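Local coordinates for TLR1789 protein (Thermosynechococcus elongatus, PDB 2X8X), which probably helps to insert or translocate proteins at the outer membrane, this fragment being the N-terminal part built from three POTRA domains, at residues Q88-E93 and L147-G152; E155-R160 and T184-V189. All blocks are in the same frame, centred on the assembly; numbering follows the deposited sequence.

Contact 1 of 2, residues Q88-E93 and L147-G152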
loop_
_atom_site.group_PDB
_atom_site.type_symbol
_atom_site.label_atom_id
_atom_site.label_comp_id
_atom_site.label_asym_id
_atom_site.label_seq_id
_atom_site.Cartn_x
_atom_site.Cartn_y
_atom_site.Cartn_z
ATOM N N GLN A 88 -0.948 14.756 0.104
ATOM C CA GLN A 88 -1.376 16.121 -0.283
ATOM C C GLN A 88 -2.838 16.050 -0.669
ATOM O O GLN A 88 -3.675 16.583 0.026
ATOM C CB GLN A 88 -0.622 16.687 -1.498
ATOM C CG GLN A 88 0.853 17.155 -1.264
ATOM C CD GLN A 88 1.931 16.068 -1.716
ATOM O OE1 GLN A 88 1.609 15.048 -2.420
ATOM N NE2 GLN A 88 3.200 16.292 -1.305
ATOM N N VAL A 89 -3.138 15.404 -1.791
ATOM C CA VAL A 89 -4.539 15.279 -2.215
ATOM C C VAL A 89 -5.339 14.276 -1.405
ATOM O O VAL A 89 -6.556 14.376 -1.370
ATOM C CB VAL A 89 -4.742 14.936 -3.715
ATOM C CG1 VAL A 89 -4.286 16.114 -4.588
ATOM C CG2 VAL A 89 -4.109 13.666 -4.055
ATOM N N LEU A 90 -4.652 13.309 -0.792
ATOM C CA LEU A 90 -5.218 12.488 0.292
ATOM C C LEU A 90 -5.069 13.198 1.611
ATOM O O LEU A 90 -3.956 13.509 2.071
ATOM C CB LEU A 90 -4.538 11.105 0.339
ATOM C CG LEU A 90 -4.944 10.091 1.463
ATOM C CD1 LEU A 90 -6.337 9.453 1.277
ATOM C CD2 LEU A 90 -3.841 8.963 1.563
ATOM N N THR A 91 -6.176 13.546 2.226
ATOM C CA THR A 91 -6.075 14.291 3.485
ATOM C C THR A 91 -6.041 13.305 4.642
ATOM O O THR A 91 -6.595 12.190 4.558
ATOM C CB THR A 91 -7.259 15.253 3.654
ATOM O OG1 THR A 91 -8.448 14.483 3.813
ATOM C CG2 THR A 91 -7.409 16.190 2.401
ATOM N N GLN A 92 -5.376 13.705 5.741
ATOM C CA GLN A 92 -5.428 12.950 6.977
ATOM C C GLN A 92 -6.886 12.647 7.387
ATOM O O GLN A 92 -7.166 11.560 7.877
ATOM C CB GLN A 92 -4.650 13.661 8.107
ATOM C CG GLN A 92 -4.642 12.839 9.411
ATOM C CD GLN A 92 -3.961 11.455 9.251
ATOM O OE1 GLN A 92 -2.783 11.358 8.788
ATOM N NE2 GLN A 92 -4.663 10.389 9.703
ATOM N N GLU A 93 -7.818 13.562 7.159
ATOM C CA GLU A 93 -9.232 13.276 7.494
ATOM C C GLU A 93 -9.854 12.125 6.677
ATOM O O GLU A 93 -10.717 11.381 7.167
ATOM C CB GLU A 93 -10.118 14.512 7.322
ATOM C CG GLU A 93 -9.928 15.613 8.380
ATOM C CD GLU A 93 -8.595 16.363 8.204
ATOM O OE1 GLU A 93 -8.229 16.723 7.040
ATOM O OE2 GLU A 93 -7.905 16.582 9.233
ATOM N N LEU A 147 1.620 4.985 7.653
ATOM C CA LEU A 147 1.730 4.681 6.239
ATOM C C LEU A 147 2.424 5.845 5.457
ATOM O O LEU A 147 2.395 7.015 5.887
ATOM C CB LEU A 147 0.297 4.550 5.714
ATOM C CG LEU A 147 -0.608 3.553 6.387
ATOM C CD1 LEU A 147 -1.932 3.629 5.665
ATOM C CD2 LEU A 147 0.012 2.176 6.202
ATOM N N GLN A 148 3.007 5.512 4.302
ATOM C CA GLN A 148 3.565 6.487 3.377
ATOM C C GLN A 148 2.786 6.381 2.126
ATOM O O GLN A 148 2.415 5.254 1.743
ATOM C CB GLN A 148 4.999 6.102 3.041
ATOM C CG GLN A 148 5.905 6.013 4.258
ATOM C CD GLN A 148 7.342 5.590 3.865
ATOM O OE1 GLN A 148 7.843 4.602 4.376
ATOM N NE2 GLN A 148 7.931 6.254 2.899
ATOM N N VAL A 149 2.510 7.514 1.475
ATOM C CA VAL A 149 2.059 7.519 0.085
ATOM C C VAL A 149 3.062 8.306 -0.791
ATOM O O VAL A 149 3.804 9.172 -0.297
ATOM C CB VAL A 149 0.704 8.122 -0.055
ATOM C CG1 VAL A 149 -0.355 7.278 0.716
ATOM C CG2 VAL A 149 0.773 9.515 0.498
ATOM N N ALA A 150 3.092 7.927 -2.060
ATOM C CA ALA A 150 3.733 8.697 -3.123
ATOM C C ALA A 150 2.614 8.968 -4.086
ATOM O O ALA A 150 2.164 8.059 -4.772
ATOM C CB ALA A 150 4.773 7.885 -3.783
ATOM N N GLU A 151 2.187 10.220 -4.135
ATOM C CA GLU A 151 0.986 10.588 -4.837
ATOM C C GLU A 151 1.261 10.865 -6.315
ATOM O O GLU A 151 0.335 10.828 -7.102
ATOM C CB GLU A 151 0.439 11.847 -4.204
ATOM C CG GLU A 151 0.066 11.599 -2.731
ATOM C CD GLU A 151 -0.912 12.618 -2.236
ATOM O OE1 GLU A 151 -0.934 13.739 -2.787
ATOM O OE2 GLU A 151 -1.670 12.297 -1.328
ATOM N N GLY A 152 2.519 11.124 -6.677
ATOM C CA GLY A 152 2.870 11.446 -8.083
ATOM C C GLY A 152 3.053 12.956 -8.273
ATOM O O GLY A 152 2.518 13.555 -9.195
#
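With CG turned anti to its carbonyl carbon (chi1 -62°) and the chain extended beyond CG, Glu151 carries its carboxylate from just past the end of strand 144-150 to the backbone of Gln88, Val89 and Leu90. Three successive amides of that loop point at it. The N of Gln88 lies 2.9 Å from Glu151 OE2 in a nearly straight bond, reaching the oxygen from well above the carboxylate plane. Val89 N, 2.9 Å from Glu151 OE1, uses the syn lone pair of that oxygen. Leu90 N, 3.2 Å from Glu151 OE2, comes in on the syn side, slightly out of plane and from the face opposite to Gln88 N. Tyr123 OH of helix 109-125 also hydrogen-bonds to OE2, so this buried oxygen has three partners, which should hold the carboxylate in one orientation. So many donors probably favour the ionised form, and glutamate is long enough to span the gap.

Apolar groups lie beside the acid. Val89 CG2 is 3.4 Å from Glu151 OE1. In a separate contact next to it, Leu90, its CG anti to the backbone N (chi1 177°), sends CD2 to within 4.0 Å of Val149 CG1; both branched side chains also touch Tyr123, a fitting place for bulky apolar residues. Thr91 then N-caps helix 92-99, its OG1 bonding to Lys94 N. The acid, which follows the central strand, thus fastens the turn between the domain's first strand, 81-85, and its first helix, 92-99, within the beta-alpha-alpha-beta-beta fold of a POTRA domain.

Contact 2 of 2, residues E155-R160 and T184-V189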
loop_
_atom_site.group_PDB
_atom_site.type_symbol
_atom_site.label_atom_id
_atom_site.label_comp_id
_atom_site.label_asym_id
_atom_site.label_seq_id
_atom_site.Cartn_x
_atom_site.Cartn_y
_atom_site.Cartn_z
ATOM N N GLU A 155 7.656 17.412 -10.092
ATOM C CA GLU A 155 8.852 18.165 -9.710
ATOM C C GLU A 155 9.157 19.203 -10.832
ATOM O O GLU A 155 9.253 20.411 -10.571
ATOM C CB GLU A 155 10.003 17.175 -9.511
ATOM C CG GLU A 155 10.984 17.574 -8.446
ATOM C CD GLU A 155 12.124 16.552 -8.293
ATOM O OE1 GLU A 155 12.034 15.718 -7.342
ATOM O OE2 GLU A 155 13.088 16.596 -9.125
ATOM N N GLN A 156 9.269 18.751 -12.090
ATOM C CA GLN A 156 9.385 19.691 -13.198
ATOM C C GLN A 156 8.632 19.274 -14.425
ATOM O O GLN A 156 8.122 18.144 -14.542
ATOM C CB GLN A 156 10.847 20.011 -13.610
ATOM C CG GLN A 156 11.791 18.841 -13.477
ATOM C CD GLN A 156 13.258 19.227 -13.746
ATOM O OE1 GLN A 156 13.578 20.381 -14.016
ATOM N NE2 GLN A 156 14.142 18.245 -13.677
ATOM N N VAL A 157 8.533 20.213 -15.336
ATOM C CA VAL A 157 7.974 19.885 -16.647
ATOM C C VAL A 157 8.989 20.374 -17.666
ATOM O O VAL A 157 9.351 21.558 -17.653
ATOM C CB VAL A 157 6.599 20.570 -16.908
ATOM C CG1 VAL A 157 6.039 20.233 -18.334
ATOM C CG2 VAL A 157 5.621 20.194 -15.819
ATOM N N THR A 158 9.377 19.455 -18.577
ATOM C CA THR A 158 10.503 19.623 -19.506
ATOM C C THR A 158 9.933 19.498 -20.901
ATOM O O THR A 158 9.271 18.487 -21.184
ATOM C CB THR A 158 11.533 18.426 -19.358
ATOM O OG1 THR A 158 11.876 18.251 -17.961
ATOM C CG2 THR A 158 12.836 18.601 -20.290
ATOM N N TYR A 159 10.180 20.496 -21.758
ATOM C CA TYR A 159 9.843 20.387 -23.181
ATOM C C TYR A 159 11.025 19.859 -23.998
ATOM O O TYR A 159 12.127 20.364 -23.883
ATOM C CB TYR A 159 9.385 21.734 -23.806
ATOM C CG TYR A 159 8.375 22.488 -22.999
ATOM C CD1 TYR A 159 7.341 21.820 -22.319
ATOM C CD2 TYR A 159 8.467 23.890 -22.886
ATOM C CE1 TYR A 159 6.447 22.515 -21.507
ATOM C CE2 TYR A 159 7.571 24.597 -22.116
ATOM C CZ TYR A 159 6.567 23.913 -21.423
ATOM O OH TYR A 159 5.670 24.619 -20.672
ATOM N N ARG A 160 10.809 18.842 -24.833
ATOM C CA ARG A 160 11.883 18.435 -25.734
ATOM C C ARG A 160 11.365 18.539 -27.190
ATOM O O ARG A 160 10.360 17.876 -27.564
ATOM C CB ARG A 160 12.318 16.999 -25.405
ATOM C CG ARG A 160 12.850 16.813 -24.005
ATOM C CD ARG A 160 13.292 15.373 -23.814
ATOM N NE ARG A 160 13.853 15.320 -22.458
ATOM C CZ ARG A 160 13.941 14.228 -21.724
ATOM N NH1 ARG A 160 13.538 13.062 -22.200
ATOM N NH2 ARG A 160 14.420 14.304 -20.502
ATOM N N THR A 184 -1.214 21.230 -15.518
ATOM C CA THR A 184 -0.108 20.421 -14.982
ATOM C C THR A 184 1.155 21.295 -14.904
ATOM O O THR A 184 1.676 21.694 -15.945
ATOM C CB THR A 184 0.151 19.215 -15.896
ATOM O OG1 THR A 184 -1.074 18.491 -16.062
ATOM C CG2 THR A 184 1.199 18.251 -15.291
ATOM N N GLN A 185 1.605 21.641 -13.681
ATOM C CA GLN A 185 2.734 22.591 -13.443
ATOM C C GLN A 185 3.585 21.999 -12.304
ATOM O O GLN A 185 3.106 21.154 -11.595
ATOM C CB GLN A 185 2.236 24.011 -13.067
ATOM C CG GLN A 185 1.401 24.665 -14.176
ATOM C CD GLN A 185 2.229 25.187 -15.362
ATOM O OE1 GLN A 185 3.443 25.291 -15.268
ATOM N NE2 GLN A 185 1.558 25.551 -16.468
ATOM N N PRO A 186 4.857 22.398 -12.164
ATOM C CA PRO A 186 5.578 21.905 -10.973
ATOM C C PRO A 186 4.818 22.114 -9.652
ATOM O O PRO A 186 4.120 23.133 -9.494
ATOM C CB PRO A 186 6.900 22.663 -10.991
ATOM C CG PRO A 186 7.145 22.897 -12.439
ATOM C CD PRO A 186 5.753 23.080 -13.123
ATOM N N GLY A 187 4.894 21.100 -8.765
ATOM C CA GLY A 187 4.143 21.071 -7.517
ATOM C C GLY A 187 2.740 20.480 -7.517
ATOM O O GLY A 187 2.193 20.269 -6.443
ATOM N N VAL A 188 2.104 20.230 -8.677
ATOM C CA VAL A 188 0.760 19.628 -8.649
ATOM C C VAL A 188 1.006 18.117 -8.601
ATOM O O VAL A 188 2.117 17.657 -8.928
ATOM C CB VAL A 188 -0.091 19.950 -9.900
ATOM C CG1 VAL A 188 -0.150 21.461 -10.120
ATOM C CG2 VAL A 188 0.513 19.237 -11.166
ATOM N N VAL A 189 0.002 17.353 -8.162
ATOM C CA VAL A 189 0.038 15.907 -8.234
ATOM C C VAL A 189 -0.517 15.532 -9.632
ATOM O O VAL A 189 -1.610 15.919 -10.006
ATOM C CB VAL A 189 -0.930 15.276 -7.192
ATOM C CG1 VAL A 189 -0.903 13.796 -7.279
ATOM C CG2 VAL A 189 -0.622 15.765 -5.780
#
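Pro186 lays its ring against the backbone of Glu155 and Gln156, at the start of edge strand 154-161. Traced outward, CB comes first, 3.3 Å from Glu155 O. CG stays near the same carbonyl and lies 4.0 Å from Gln156 CA. CD, where the ring turns back to its own N, meets a methyl instead: Val157 CG2 at 4.0 Å, the two side chains crossing at about a right angle. Val157 can offer that methyl because it is beta-branched, with CG1 anti to the backbone N (chi1 179°) and CG2 beside it.

The ring belongs to a type II beta turn from Gln185 to Val188, closed by a backbone bond from Val188 N to Gln185 O. Proline suits the second place, where phi must be near -60°, and Gly187 the third, where positive phi would press a CB against the preceding carbonyl. In this POTRA domain the turn lies on the path between helices 175-179 and 192-205, against strand 154-161, which pairs with strand 224-232.

Val157 CG2 also approaches Thr184 O, 4.2 Å away, a buried carbonyl for which the model holds no partner. The hydroxyl of Thr184 is served elsewhere: its OG1 hydrogen-bonds to Asp198 OD2 of helix 192-205.

How the contacts relate
From the N terminus the chain completes one POTRA domain before reaching either contact. Contact 1 then closes a loop of some fifty residues that holds both helices of the second domain and also strand 132-139. Only a few residues later strand 154-161 opens contact 2, which closes a shorter loop of 23 residues in the third domain and ties this strand to the path between that domain's two helices. The two are in series, neither nesting nor crossing, with centres about 19 Å apart. They meet through Val189, whose CG1 lies 3.2 Å from Glu151 O and whose CG2 packs on Val89 CG1, joining neighbouring domains at their junction.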